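Local coordinates for 6-phosphogluconate dehydrogenase, NAD-binding (Mycolicibacterium smegmatis MC2 155, PDB 6SMT), which probably reduces imines to amines with S selectivity, taking hydride from NADPH bound to its Rossmann-type domain, at residues S44-Q47 with A48-R52; G19-G22 with Q23-S26; A79-A82 with I83-A86; R27-D31 with A32-V36; A147-D150 with E151-V155. All coordinates share one frame; numbering follows the deposited sequence. Where two conformers were deposited one is given.

Interaction 1 of 5, residues S44-Q47 with A48-R52. With NDP (NADPH dihydro-nicotinamide-adenine-dinucleotide phosphate), chain L.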
# COMPACT_ATOMS: atom_id res chain seq x y z
N SER B 44 35.54 -10.33 -2.24
CA SER B 44 35.05 -11.60 -2.83
C SER B 44 33.77 -11.42 -3.66
O SER B 44 33.54 -12.16 -4.66
CB SER B 44 34.85 -12.62 -1.75
OG SER B 44 33.77 -12.30 -0.89
N LYS B 45 33.00 -10.40 -3.35
CA LYS B 45 31.74 -10.11 -4.07
C LYS B 45 31.99 -9.63 -5.49
O LYS B 45 31.01 -9.60 -6.25
CB LYS B 45 30.88 -9.16 -3.24
CG LYS B 45 30.49 -9.75 -1.88
CD LYS B 45 29.44 -8.96 -1.17
CE LYS B 45 29.33 -9.36 0.28
NZ LYS B 45 28.31 -8.55 1.01
N ALA B 46 33.21 -9.25 -5.88
CA ALA B 46 33.51 -8.80 -7.24
C ALA B 46 33.68 -9.97 -8.22
O ALA B 46 33.63 -9.72 -9.43
CB ALA B 46 34.69 -7.88 -7.24
N GLN B 47 33.88 -11.21 -7.77
CA GLN B 47 34.34 -12.28 -8.72
C GLN B 47 33.30 -12.53 -9.81
O GLN B 47 33.68 -12.62 -11.01
CB GLN B 47 34.63 -13.60 -8.00
CG GLN B 47 35.06 -14.71 -8.97
CD GLN B 47 36.27 -14.30 -9.78
OE1 GLN B 47 37.27 -13.81 -9.24
NE2 GLN B 47 36.20 -14.47 -11.11
N ALA B 48 32.02 -12.63 -9.49
CA ALA B 48 31.05 -12.99 -10.53
C ALA B 48 30.98 -11.84 -11.56
O ALA B 48 30.77 -12.11 -12.74
CB ALA B 48 29.70 -13.24 -9.91
N LEU B 49 31.16 -10.60 -11.16
CA LEU B 49 31.16 -9.50 -12.13
C LEU B 49 32.43 -9.49 -12.98
O LEU B 49 32.34 -9.09 -14.14
CB LEU B 49 31.00 -8.18 -11.38
CG LEU B 49 29.60 -8.08 -10.74
CD1 LEU B 49 29.52 -6.92 -9.77
CD2 LEU B 49 28.54 -7.89 -11.80
N ARG B 50 33.55 -9.86 -12.41
CA ARG B 50 34.81 -9.98 -13.23
C ARG B 50 34.60 -11.00 -14.34
O ARG B 50 34.96 -10.74 -15.49
CB ARG B 50 36.01 -10.38 -12.35
CG ARG B 50 36.54 -9.24 -11.50
CD ARG B 50 38.05 -9.34 -11.17
NE ARG B 50 38.12 -10.49 -10.29
CZ ARG B 50 38.09 -10.46 -8.95
NH1 ARG B 50 38.10 -9.32 -8.26
NH2 ARG B 50 38.11 -11.60 -8.30
N ASP B 51 33.94 -12.11 -14.06
CA ASP B 51 33.61 -13.11 -15.09
C ASP B 51 32.72 -12.56 -16.19
O ASP B 51 32.81 -13.03 -17.35
CB ASP B 51 32.98 -14.32 -14.47
CG ASP B 51 33.88 -15.09 -13.49
OD1 ASP B 51 35.18 -14.82 -13.40
OD2 ASP B 51 33.27 -15.92 -12.82
N ARG B 52 31.87 -11.59 -15.86
CA ARG B 52 30.96 -10.96 -16.84
C ARG B 52 31.67 -9.83 -17.60
O ARG B 52 31.01 -9.25 -18.44
CB ARG B 52 29.69 -10.45 -16.13
CG ARG B 52 28.91 -11.57 -15.46
CD ARG B 52 27.59 -11.18 -14.80
NE ARG B 52 26.62 -10.69 -15.77
CZ ARG B 52 25.62 -11.41 -16.29
NH1 ARG B 52 25.49 -12.68 -15.95
NH2 ARG B 52 24.79 -10.85 -17.16
PA NDP L . 22.46 -2.70 1.42
O1A NDP L . 21.59 -1.49 1.62
O2A NDP L . 22.25 -3.92 2.26
O5B NDP L . 23.97 -2.24 1.48
C5B NDP L . 24.97 -3.26 1.31
C4B NDP L . 26.19 -2.64 0.69
O4B NDP L . 26.72 -1.58 1.53
C3B NDP L . 27.34 -3.66 0.55
O3B NDP L . 28.14 -3.37 -0.58
C2B NDP L . 28.11 -3.41 1.83
O2B NDP L . 29.48 -3.78 1.86
C1B NDP L . 28.07 -1.89 1.82
N9A NDP L . 28.43 -1.27 3.09
C8A NDP L . 27.72 -1.28 4.27
N7A NDP L . 28.32 -0.60 5.22
C5A NDP L . 29.49 -0.12 4.65
C6A NDP L . 30.58 0.63 5.15
N6A NDP L . 30.64 1.15 6.37
N1A NDP L . 31.59 0.89 4.28
C2A NDP L . 31.54 0.42 3.03
N3A NDP L . 30.57 -0.31 2.47
C4A NDP L . 29.59 -0.57 3.34
O3 NDP L . 22.42 -3.24 -0.09
PN NDP L . 21.56 -3.12 -1.38
O1N NDP L . 22.41 -3.51 -2.50
O2N NDP L . 20.28 -3.86 -1.18
O5D NDP L . 21.14 -1.57 -1.47
C5D NDP L . 22.11 -0.56 -1.72
C4D NDP L . 21.38 0.76 -1.68
O4D NDP L . 20.42 0.76 -2.77
C3D NDP L . 20.60 1.07 -0.40
O3D NDP L . 20.74 2.43 0.01
C2D NDP L . 19.17 0.79 -0.81
O2D NDP L . 18.17 1.50 -0.08
C1D NDP L . 19.14 1.13 -2.27
N1N NDP L . 18.12 0.38 -3.04
C2N NDP L . 18.09 -0.98 -3.00
C3N NDP L . 17.11 -1.69 -3.63
C7N NDP L . 17.05 -3.16 -3.58
O7N NDP L . 16.07 -3.68 -4.17
N7N NDP L . 17.98 -3.90 -3.00
C4N NDP L . 16.06 -1.00 -4.34
C5N NDP L . 16.18 0.44 -4.41
C6N NDP L . 17.17 1.08 -3.83
P2B NDP L . 29.81 -5.34 2.19
O1X NDP L . 31.34 -5.32 2.49
O2X NDP L . 29.01 -5.71 3.43
O3X NDP L . 29.43 -6.20 1.04
O HOH W 1 31.33 -12.99 -6.77
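Two bends bring Q47 up against R50 and D51, a turn further along the chain. Q47 sets out with CG away from its own backbone nitrogen (chi1 179°) and folds at chi2; R50 in turn folds at chi3 (-68°), which carries its guanidinium across the end of the glutamine. The two side chains meet at about a right angle, their planes 68° apart. R50 NH2 donates to Q47 OE1 at 2.5 Å, arriving above the carbonyl plane and not on a lone pair. Q47 NE2 lies 2.5 Å from D51 OD1 in a much bent bond, weak and doubtful. Both distances are unusually short, and the modelled positions of these exposed ends deserve caution. Glutamine suits the place because its amide can face the R50 cation with its oxygen and the D51 carboxylate with its nitrogen.

The backbone bonds of the helix begin here. R50 N bonds to A46 O at 3.0 Å, and D51 N to Q47 O at 3.1 Å. A water extends the pattern backwards: it accepts from A48 N at 2.8 Å and donates to S44 O. The small A46 lets R50 NH1 pass close by on its way to a salt bridge with E43 and a hydrogen bond with S56. L49, on a buried face, packs against L18 and helix 20-31.

K45 reaches away from the helix as an extended chain, and its NZ donates a hydrogen bond, 2.6 Å, to O3X of the 2'-phosphate of NADPH. A lysine pairing with this phosphate, which NADH lacks, is consistent with a preference for NADPH.

Interaction 2 of 5, residues G19-G22 with Q23-S26. With NDP (NADPH dihydro-nicotinamide-adenine-dinucleotide phosphate), chain L.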
# COMPACT_ATOMS: atom_id res chain seq x y z
N GLY B 19 26.47 -5.07 -2.95
CA GLY B 19 25.28 -5.79 -2.51
C GLY B 19 24.39 -6.10 -3.70
O GLY B 19 24.76 -5.88 -4.81
N PRO B 20 23.17 -6.55 -3.45
CA PRO B 20 22.29 -7.01 -4.53
C PRO B 20 22.04 -5.91 -5.54
O PRO B 20 22.06 -6.16 -6.74
CB PRO B 20 21.03 -7.52 -3.89
CG PRO B 20 21.25 -7.34 -2.44
CD PRO B 20 22.61 -6.84 -2.12
N MET B 21 21.82 -4.68 -5.07
CA MET B 21 21.56 -3.62 -6.04
C MET B 21 22.84 -3.21 -6.79
O MET B 21 22.79 -2.95 -7.99
CB MET B 21 20.87 -2.44 -5.36
CG MET B 21 20.58 -1.28 -6.30
SD MET B 21 19.57 -1.66 -7.75
CE MET B 21 17.96 -1.70 -7.05
N GLY B 22 23.97 -3.19 -6.11
CA GLY B 22 25.20 -2.83 -6.81
C GLY B 22 25.55 -3.87 -7.83
O GLY B 22 26.08 -3.54 -8.92
N GLN B 23 25.29 -5.13 -7.53
CA GLN B 23 25.49 -6.20 -8.56
C GLN B 23 24.55 -5.94 -9.73
O GLN B 23 24.98 -6.10 -10.89
CB GLN B 23 25.19 -7.57 -7.99
CG GLN B 23 26.06 -7.93 -6.81
CD GLN B 23 27.30 -8.69 -7.06
OE1 GLN B 23 27.46 -9.29 -8.15
NE2 GLN B 23 28.22 -8.65 -6.09
N ALA B 24 23.29 -5.63 -9.51
CA ALA B 24 22.32 -5.37 -10.59
C ALA B 24 22.76 -4.18 -11.45
O ALA B 24 22.70 -4.23 -12.66
CB ALA B 24 20.94 -5.17 -9.98
N LEU B 25 23.19 -3.10 -10.81
CA LEU B 25 23.69 -1.92 -11.55
C LEU B 25 24.85 -2.36 -12.45
O LEU B 25 24.89 -1.99 -13.60
CB LEU B 25 24.09 -0.81 -10.60
CG LEU B 25 22.98 -0.14 -9.78
CD1 LEU B 25 23.60 0.76 -8.74
CD2 LEU B 25 22.05 0.66 -10.65
N SER B 26 25.81 -3.04 -11.84
CA SER B 26 27.03 -3.47 -12.57
C SER B 26 26.69 -4.38 -13.73
O SER B 26 27.22 -4.17 -14.84
CB SER B 26 27.96 -4.16 -11.62
OG SER B 26 28.42 -3.33 -10.57
PA NDP L . 22.46 -2.70 1.42
O1A NDP L . 21.59 -1.49 1.62
O2A NDP L . 22.25 -3.92 2.26
O5B NDP L . 23.97 -2.24 1.48
C5B NDP L . 24.97 -3.26 1.31
C4B NDP L . 26.19 -2.64 0.69
O4B NDP L . 26.72 -1.58 1.53
C3B NDP L . 27.34 -3.66 0.55
O3B NDP L . 28.14 -3.37 -0.58
C2B NDP L . 28.11 -3.41 1.83
O2B NDP L . 29.48 -3.78 1.86
C1B NDP L . 28.07 -1.89 1.82
N9A NDP L . 28.43 -1.27 3.09
C8A NDP L . 27.72 -1.28 4.27
N7A NDP L . 28.32 -0.60 5.22
C5A NDP L . 29.49 -0.12 4.65
C6A NDP L . 30.58 0.63 5.15
N6A NDP L . 30.64 1.15 6.37
N1A NDP L . 31.59 0.89 4.28
C2A NDP L . 31.54 0.42 3.03
N3A NDP L . 30.57 -0.31 2.47
C4A NDP L . 29.59 -0.57 3.34
O3 NDP L . 22.42 -3.24 -0.09
PN NDP L . 21.56 -3.12 -1.38
O1N NDP L . 22.41 -3.51 -2.50
O2N NDP L . 20.28 -3.86 -1.18
O5D NDP L . 21.14 -1.57 -1.47
C5D NDP L . 22.11 -0.56 -1.72
C4D NDP L . 21.38 0.76 -1.68
O4D NDP L . 20.42 0.76 -2.77
C3D NDP L . 20.60 1.07 -0.40
O3D NDP L . 20.74 2.43 0.01
C2D NDP L . 19.17 0.79 -0.81
O2D NDP L . 18.17 1.50 -0.08
C1D NDP L . 19.14 1.13 -2.27
N1N NDP L . 18.12 0.38 -3.04
C2N NDP L . 18.09 -0.98 -3.00
C3N NDP L . 17.11 -1.69 -3.63
C7N NDP L . 17.05 -3.16 -3.58
O7N NDP L . 16.07 -3.68 -4.17
N7N NDP L . 17.98 -3.90 -3.00
C4N NDP L . 16.06 -1.00 -4.34
C5N NDP L . 16.18 0.44 -4.41
C6N NDP L . 17.17 1.08 -3.83
P2B NDP L . 29.81 -5.34 2.19
O1X NDP L . 31.34 -5.32 2.49
O2X NDP L . 29.01 -5.71 3.43
O3X NDP L . 29.43 -6.20 1.04
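G22 O is gripped twice by S26, and from opposite faces of its peptide plane: S26 OG donates at 2.9 Å and S26 N at 3.0 Å. The serine can do this because its hydroxyl, with chi1 -63°, lies beside its own backbone nitrogen and folds back onto the preceding turn, so that the buried hydroxyl is given an acceptor within its own helix. The other carbonyls of the turn are answered in helical order: Q23 N bonds to G19 O at 2.9 Å, nearly straight, A24 N to P20 O, and L25 N to M21 O. P20, which has no N-H to give, suits the first turn of a helix, where amides have no carbonyl of a preceding turn to meet.

The amides at the helix start turn to the cofactor instead. M21 N donates to O1N of the NADPH diphosphate at 2.9 Å, and G19 N makes a weak bond, 3.4 Å, to the ribose O3B. G19 and G22 belong to a GxGxxG sequence, the glycine-rich turn of a Rossmann beta-alpha-beta unit, in which the missing side chains let the diphosphate approach the helix N-terminus; the helix dipole probably favours its negative charge.

Q23 NE2 finds its acceptors outside the turn, in L18 O and K45 O, linking helix 20-31 to the neighbouring loop. P20 packs against S238 of the second subunit. M21, bent at chi2 and chi3, lays CE against a face of the nicotinamide, 3.4 Å from C4N, while its SD stands 4.2 Å from L25 CG.

Interaction 3 of 5, residues A79-A82 with I83-A86. With NDP (NADPH dihydro-nicotinamide-adenine-dinucleotide phosphate), chain L.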
# COMPACT_ATOMS: atom_id res chain seq x y z
N ALA B 79 28.17 5.19 5.18
CA ALA B 79 29.02 4.33 4.34
C ALA B 79 29.50 5.10 3.15
O ALA B 79 30.69 5.01 2.80
CB ALA B 79 28.26 3.11 3.97
N VAL B 80 28.64 5.84 2.42
CA VAL B 80 29.12 6.65 1.28
C VAL B 80 30.29 7.53 1.70
O VAL B 80 31.27 7.57 0.97
CB VAL B 80 27.99 7.52 0.70
CG1 VAL B 80 28.47 8.48 -0.37
CG2 VAL B 80 26.89 6.64 0.12
N ASP B 81 30.09 8.25 2.80
CA ASP B 81 31.08 9.29 3.18
C ASP B 81 32.37 8.59 3.65
O ASP B 81 33.46 9.14 3.34
CB ASP B 81 30.49 10.19 4.23
CG ASP B 81 29.35 11.06 3.66
OD1 ASP B 81 29.18 11.14 2.39
OD2 ASP B 81 28.68 11.76 4.48
N ALA B 82 32.27 7.42 4.24
CA ALA B 82 33.50 6.66 4.63
C ALA B 82 34.24 6.22 3.35
O ALA B 82 35.53 6.26 3.30
CB ALA B 82 33.15 5.50 5.49
N ILE B 83 33.54 5.79 2.31
CA ILE B 83 34.18 5.39 1.04
C ILE B 83 34.79 6.61 0.38
O ILE B 83 35.94 6.54 -0.08
CB ILE B 83 33.15 4.69 0.15
CG1 ILE B 83 32.74 3.37 0.76
CG2 ILE B 83 33.62 4.58 -1.29
CD1 ILE B 83 31.43 2.81 0.13
N LEU B 84 34.12 7.73 0.31
CA LEU B 84 34.65 8.92 -0.36
C LEU B 84 35.85 9.43 0.48
O LEU B 84 36.84 9.85 -0.17
CB LEU B 84 33.55 9.97 -0.46
CG LEU B 84 32.46 9.60 -1.45
CD1 LEU B 84 31.35 10.65 -1.35
CD2 LEU B 84 32.97 9.47 -2.87
N THR B 85 35.81 9.38 1.81
CA THR B 85 36.98 9.78 2.66
C THR B 85 38.16 8.89 2.24
O THR B 85 39.30 9.48 2.05
CB THR B 85 36.68 9.71 4.15
OG1 THR B 85 35.58 10.60 4.33
CG2 THR B 85 37.91 10.08 4.96
N ALA B 86 38.00 7.57 2.18
CA ALA B 86 39.07 6.63 1.77
C ALA B 86 39.56 6.98 0.37
O ALA B 86 40.81 6.73 0.09
CB ALA B 86 38.64 5.20 1.86
PA NDP L . 22.46 -2.70 1.42
O1A NDP L . 21.59 -1.49 1.62
O2A NDP L . 22.25 -3.92 2.26
O5B NDP L . 23.97 -2.24 1.48
C5B NDP L . 24.97 -3.26 1.31
C4B NDP L . 26.19 -2.64 0.69
O4B NDP L . 26.72 -1.58 1.53
C3B NDP L . 27.34 -3.66 0.55
O3B NDP L . 28.14 -3.37 -0.58
C2B NDP L . 28.11 -3.41 1.83
O2B NDP L . 29.48 -3.78 1.86
C1B NDP L . 28.07 -1.89 1.82
N9A NDP L . 28.43 -1.27 3.09
C8A NDP L . 27.72 -1.28 4.27
N7A NDP L . 28.32 -0.60 5.22
C5A NDP L . 29.49 -0.12 4.65
C6A NDP L . 30.58 0.63 5.15
N6A NDP L . 30.64 1.15 6.37
N1A NDP L . 31.59 0.89 4.28
C2A NDP L . 31.54 0.42 3.03
N3A NDP L . 30.57 -0.31 2.47
C4A NDP L . 29.59 -0.57 3.34
O3 NDP L . 22.42 -3.24 -0.09
PN NDP L . 21.56 -3.12 -1.38
O1N NDP L . 22.41 -3.51 -2.50
O2N NDP L . 20.28 -3.86 -1.18
O5D NDP L . 21.14 -1.57 -1.47
C5D NDP L . 22.11 -0.56 -1.72
C4D NDP L . 21.38 0.76 -1.68
O4D NDP L . 20.42 0.76 -2.77
C3D NDP L . 20.60 1.07 -0.40
O3D NDP L . 20.74 2.43 0.01
C2D NDP L . 19.17 0.79 -0.81
O2D NDP L . 18.17 1.50 -0.08
C1D NDP L . 19.14 1.13 -2.27
N1N NDP L . 18.12 0.38 -3.04
C2N NDP L . 18.09 -0.98 -3.00
C3N NDP L . 17.11 -1.69 -3.63
C7N NDP L . 17.05 -3.16 -3.58
O7N NDP L . 16.07 -3.68 -4.17
N7N NDP L . 17.98 -3.90 -3.00
C4N NDP L . 16.06 -1.00 -4.34
C5N NDP L . 16.18 0.44 -4.41
C6N NDP L . 17.17 1.08 -3.83
P2B NDP L . 29.81 -5.34 2.19
O1X NDP L . 31.34 -5.32 2.49
O2X NDP L . 29.01 -5.71 3.43
O3X NDP L . 29.43 -6.20 1.04
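The adenine of NADPH lies with one face against this helix, where A79 and I83 follow each other a turn apart. A79 CB sits directly over that face, 3.5 Å from C5A; a methyl is small enough to let the ring come this close to the backbone. I83 CD1 is on the same side but beyond the edge of the ring at C2A, 3.8 Å from that atom. I83 can get there because CG1 folds back along the helix (chi1 -67°), passing over A79 O, which accepts from I83 N at 3.0 Å.

A second flat group, the peptide of D81, is approached on both faces: T85 OG1 and T85 N each donate to D81 O at 2.8 Å from opposite sides. The threonine hydroxyl, on an exposed part of the helix, thus finds an acceptor in the carbonyl of D81, one turn back.

On the buried flank V80 and L84 lie side by side, pointing the same way, with V80 CG1 3.7 Å from L84 CD1. Both pack on T110 of helix 104-116, where D81 OD1 also bonds to T110. I83 and A86 touch P60 of helix 60-65, and helix 77-87 itself crosses over between parallel strands 69-72 and 95-98.

Interaction 4 of 5, residues R27-D31 with A32-V36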
# COMPACT_ATOMS: atom_id res chain seq x y z
N ARG B 27 25.77 -5.32 -13.54
CA ARG B 27 25.35 -6.20 -14.66
C ARG B 27 24.71 -5.39 -15.75
O ARG B 27 24.95 -5.62 -16.94
CB ARG B 27 24.38 -7.28 -14.22
CG ARG B 27 25.02 -8.36 -13.36
CD ARG B 27 24.02 -9.52 -13.17
NE ARG B 27 22.70 -9.19 -12.62
CZ ARG B 27 22.43 -9.11 -11.30
NH1 ARG B 27 23.39 -9.26 -10.42
NH2 ARG B 27 21.24 -8.73 -10.93
N ALA B 28 23.86 -4.43 -15.43
CA ALA B 28 23.18 -3.66 -16.48
C ALA B 28 24.22 -2.84 -17.25
O ALA B 28 24.05 -2.69 -18.51
CB ALA B 28 22.11 -2.77 -15.88
N LEU B 29 25.19 -2.22 -16.59
CA LEU B 29 26.19 -1.38 -17.25
C LEU B 29 27.07 -2.31 -18.12
O LEU B 29 27.39 -1.90 -19.27
CB LEU B 29 27.02 -0.64 -16.22
CG LEU B 29 26.23 0.39 -15.42
CD1 LEU B 29 27.01 0.74 -14.17
CD2 LEU B 29 25.86 1.60 -16.29
N LEU B 30 27.39 -3.50 -17.63
CA LEU B 30 28.20 -4.42 -18.47
C LEU B 30 27.39 -4.88 -19.66
O LEU B 30 27.97 -4.98 -20.81
CB LEU B 30 28.64 -5.62 -17.65
CG LEU B 30 29.76 -5.39 -16.65
CD1 LEU B 30 29.81 -6.59 -15.69
CD2 LEU B 30 31.09 -5.23 -17.35
N ASP B 31 26.13 -5.17 -19.46
CA ASP B 31 25.31 -5.66 -20.58
C ASP B 31 25.18 -4.58 -21.63
O ASP B 31 25.06 -5.01 -22.83
CB ASP B 31 23.93 -6.03 -20.06
CG ASP B 31 23.82 -7.24 -19.24
OD1 ASP B 31 24.78 -8.05 -19.16
OD2 ASP B 31 22.68 -7.45 -18.65
N ALA B 32 25.30 -3.29 -21.32
CA ALA B 32 25.19 -2.11 -22.23
C ALA B 32 26.50 -1.92 -23.00
O ALA B 32 26.59 -0.94 -23.79
CB ALA B 32 24.81 -0.85 -21.50
N GLY B 33 27.54 -2.64 -22.61
CA GLY B 33 28.88 -2.46 -23.26
C GLY B 33 29.80 -1.45 -22.64
O GLY B 33 30.83 -1.00 -23.24
N HIS B 34 29.49 -0.95 -21.45
CA HIS B 34 30.37 -0.00 -20.81
C HIS B 34 31.59 -0.70 -20.23
O HIS B 34 31.56 -1.90 -19.97
CB HIS B 34 29.61 0.78 -19.70
CG HIS B 34 28.39 1.47 -20.21
ND1 HIS B 34 28.23 1.97 -21.47
CD2 HIS B 34 27.20 1.67 -19.60
CE1 HIS B 34 27.02 2.55 -21.56
NE2 HIS B 34 26.39 2.33 -20.46
N THR B 35 32.61 0.10 -19.96
CA THR B 35 33.81 -0.33 -19.29
C THR B 35 33.59 -0.11 -17.81
O THR B 35 33.65 1.06 -17.38
CB THR B 35 35.08 0.36 -19.79
OG1 THR B 35 35.16 0.05 -21.19
CG2 THR B 35 36.30 -0.08 -19.05
N VAL B 36 33.34 -1.20 -17.09
CA VAL B 36 32.88 -1.15 -15.70
C VAL B 36 33.99 -1.57 -14.80
O VAL B 36 34.50 -2.69 -14.99
CB VAL B 36 31.59 -1.95 -15.50
CG1 VAL B 36 31.11 -1.84 -14.08
CG2 VAL B 36 30.51 -1.49 -16.49
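L29 points its CD2 methyl at the edge of the H34 ring, in the ring plane, with 3.6 Å between L29 CD2 and H34 CD2. A32 CB stands over one face of the same ring, offset toward the rim, so the imidazole is bordered by aliphatic groups from two directions. V36 turns its side chain toward the helix: its CG2 is 3.6 Å from L29 CB, and L30 CD2 comes across it at a slant, 3.8 Å from V36 CB. L30 starts off away from the strand and comes back only at its tip, its CG lying beside the backbone nitrogen (chi1 -75°). Branched aliphatic residues suit this corner, where the end of the helix is packed against the start of the strand.

Between the two the helix ends in a Schellman motif. H34 N reaches back to L29 O at 3.2 Å, and G33 N to L30 O at 3.0 Å, the latter donor well above the carbonyl plane. G33 has phi 91°, a conformation that glycine accepts readily. A32 N makes weak bonds to A28 O and L29 O. This is the turn of the Rossmann beta-alpha-beta unit that carries the chain from helix 20-31 into strand 35-39.

T35 then joins strand 12-16 through backbone bonds with V13, and V36 pairs with L55 on the other neighbouring strand. L29 also packs on V13 and V15, while D31 OD1 forms a long, weak ion pair with R52.

Interaction 5 of 5, residues A147-D150 with E151-V155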
# COMPACT_ATOMS: atom_id res chain seq x y z
N ALA B 147 23.00 20.44 -16.01
CA ALA B 147 23.96 20.13 -17.08
C ALA B 147 24.74 18.89 -16.78
O ALA B 147 25.16 18.21 -17.71
CB ALA B 147 24.93 21.30 -17.19
N LEU B 148 24.99 18.62 -15.50
CA LEU B 148 25.78 17.43 -15.10
C LEU B 148 24.91 16.20 -15.31
O LEU B 148 25.40 15.15 -15.83
CB LEU B 148 26.20 17.62 -13.65
CG LEU B 148 27.01 16.49 -13.06
CD1 LEU B 148 28.31 16.40 -13.81
CD2 LEU B 148 27.25 16.78 -11.58
N PHE B 149 23.63 16.24 -14.95
CA PHE B 149 22.71 15.16 -15.31
C PHE B 149 22.73 14.93 -16.83
O PHE B 149 22.82 13.82 -17.28
CB PHE B 149 21.32 15.48 -14.78
CG PHE B 149 20.29 14.52 -15.27
CD1 PHE B 149 20.12 13.27 -14.69
CD2 PHE B 149 19.42 14.90 -16.27
CE1 PHE B 149 19.17 12.38 -15.17
CE2 PHE B 149 18.45 14.06 -16.72
CZ PHE B 149 18.35 12.78 -16.21
N ASP B 150 22.62 16.01 -17.59
CA ASP B 150 22.57 15.86 -19.06
C ASP B 150 23.87 15.23 -19.58
O ASP B 150 23.78 14.42 -20.54
CB ASP B 150 22.32 17.23 -19.70
CG ASP B 150 20.97 17.80 -19.32
OD1 ASP B 150 19.99 17.05 -19.07
OD2 ASP B 150 20.85 19.03 -19.40
N GLU B 151 24.99 15.57 -19.03
CA GLU B 151 26.34 15.06 -19.41
C GLU B 151 26.36 13.54 -19.30
O GLU B 151 26.99 12.86 -20.14
CB GLU B 151 27.45 15.68 -18.59
CG GLU B 151 28.83 15.08 -18.78
CD GLU B 151 29.95 15.78 -18.02
OE1 GLU B 151 29.71 16.91 -17.48
OE2 GLU B 151 31.04 15.19 -17.97
N HIS B 152 25.71 12.96 -18.26
CA HIS B 152 25.83 11.53 -17.91
C HIS B 152 24.58 10.73 -18.27
O HIS B 152 24.59 9.55 -18.12
CB HIS B 152 26.15 11.38 -16.40
CG HIS B 152 27.49 11.95 -16.13
ND1 HIS B 152 28.65 11.34 -16.66
CD2 HIS B 152 27.90 13.05 -15.44
CE1 HIS B 152 29.70 12.12 -16.32
NE2 HIS B 152 29.26 13.13 -15.54
N ARG B 153 23.53 11.37 -18.76
CA ARG B 153 22.19 10.76 -18.99
C ARG B 153 22.35 9.62 -19.98
O ARG B 153 21.63 8.65 -19.80
CB ARG B 153 21.26 11.85 -19.58
CG ARG B 153 19.83 11.39 -19.79
CD ARG B 153 18.99 12.37 -20.57
NE ARG B 153 17.65 12.41 -20.00
CZ ARG B 153 16.82 11.37 -19.93
NH1 ARG B 153 17.15 10.22 -20.47
NH2 ARG B 153 15.64 11.48 -19.33
N GLY B 154 23.26 9.68 -20.94
CA GLY B 154 23.41 8.63 -21.96
C GLY B 154 23.92 7.32 -21.36
O GLY B 154 23.40 6.25 -21.71
N VAL B 155 24.85 7.36 -20.44
CA VAL B 155 25.26 6.17 -19.65
C VAL B 155 24.10 5.78 -18.74
O VAL B 155 23.73 4.60 -18.64
CB VAL B 155 26.55 6.45 -18.90
CG1 VAL B 155 26.81 5.47 -17.78
CG2 VAL B 155 27.67 6.48 -19.93
O HOH W 2 24.40 12.18 -21.98
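L148 and H152 make a van der Waals contact: L148 CD1 lies at the edge of the imidazole, in its plane, 3.7 Å from H152 CD2, while E151 CG covers part of one ring face. L148 reaches forward because its CG leaves opposite the backbone nitrogen (chi1 179°). F149 and R153 meet differently, at a slant, F149 CE2 being 3.8 Å from R153 NE, with ring and guanidinium planes 78° apart. Here the arginine runs past the phenylalanine, whose ring also meets those of F142 and W164.

Hydrogen bonds follow the backbone, yet the helix is kinked. E151 N donates to A147 O at 3.0 Å. H152 N is shared, donating to L148 O at 3.3 Å and to F149 O at 3.2 Å, the second from above the carbonyl plane. Beyond this G154 N lacks a bond to the preceding turn, and a water fills in, accepting from G154 N at 2.9 Å and donating to D150 O at 2.7 Å.

The polar ends find partners in other parts of the chain. E151 OE1 forms a salt bridge with R120 and R153 NH1 one with D157; long side chains suit both, since their stems pack on the helix while their ends span the gap. H152 NE2 reaches T95 of strand 95-98 from a short stem. The water takes the place of the missing bond between D150 O and G154 N, so the kink leaves those two groups bridged.

In the fold
All five contacts lie in the Rossmann-type domain, and four belong to its first half or to the NADPH site. Interactions 2 and 3 are the buried ones: at 19-22 backbone amides and glycines receive the diphosphate, whereas the methyls of A79 and I83 meet the adenine. Interaction 1 is partly buried, with its polar ends at the surface, and meets the cofactor through charge. Interactions 4 and 5 are also partly buried, between the sheet and the surface. Interactions 2 and 4 share helix 20-31, one at its start, the other at its end with a glycine turn. Interaction 1 packs on both, through L49 and R52. Interaction 5, away from the cofactor, touches interaction 4 at V155.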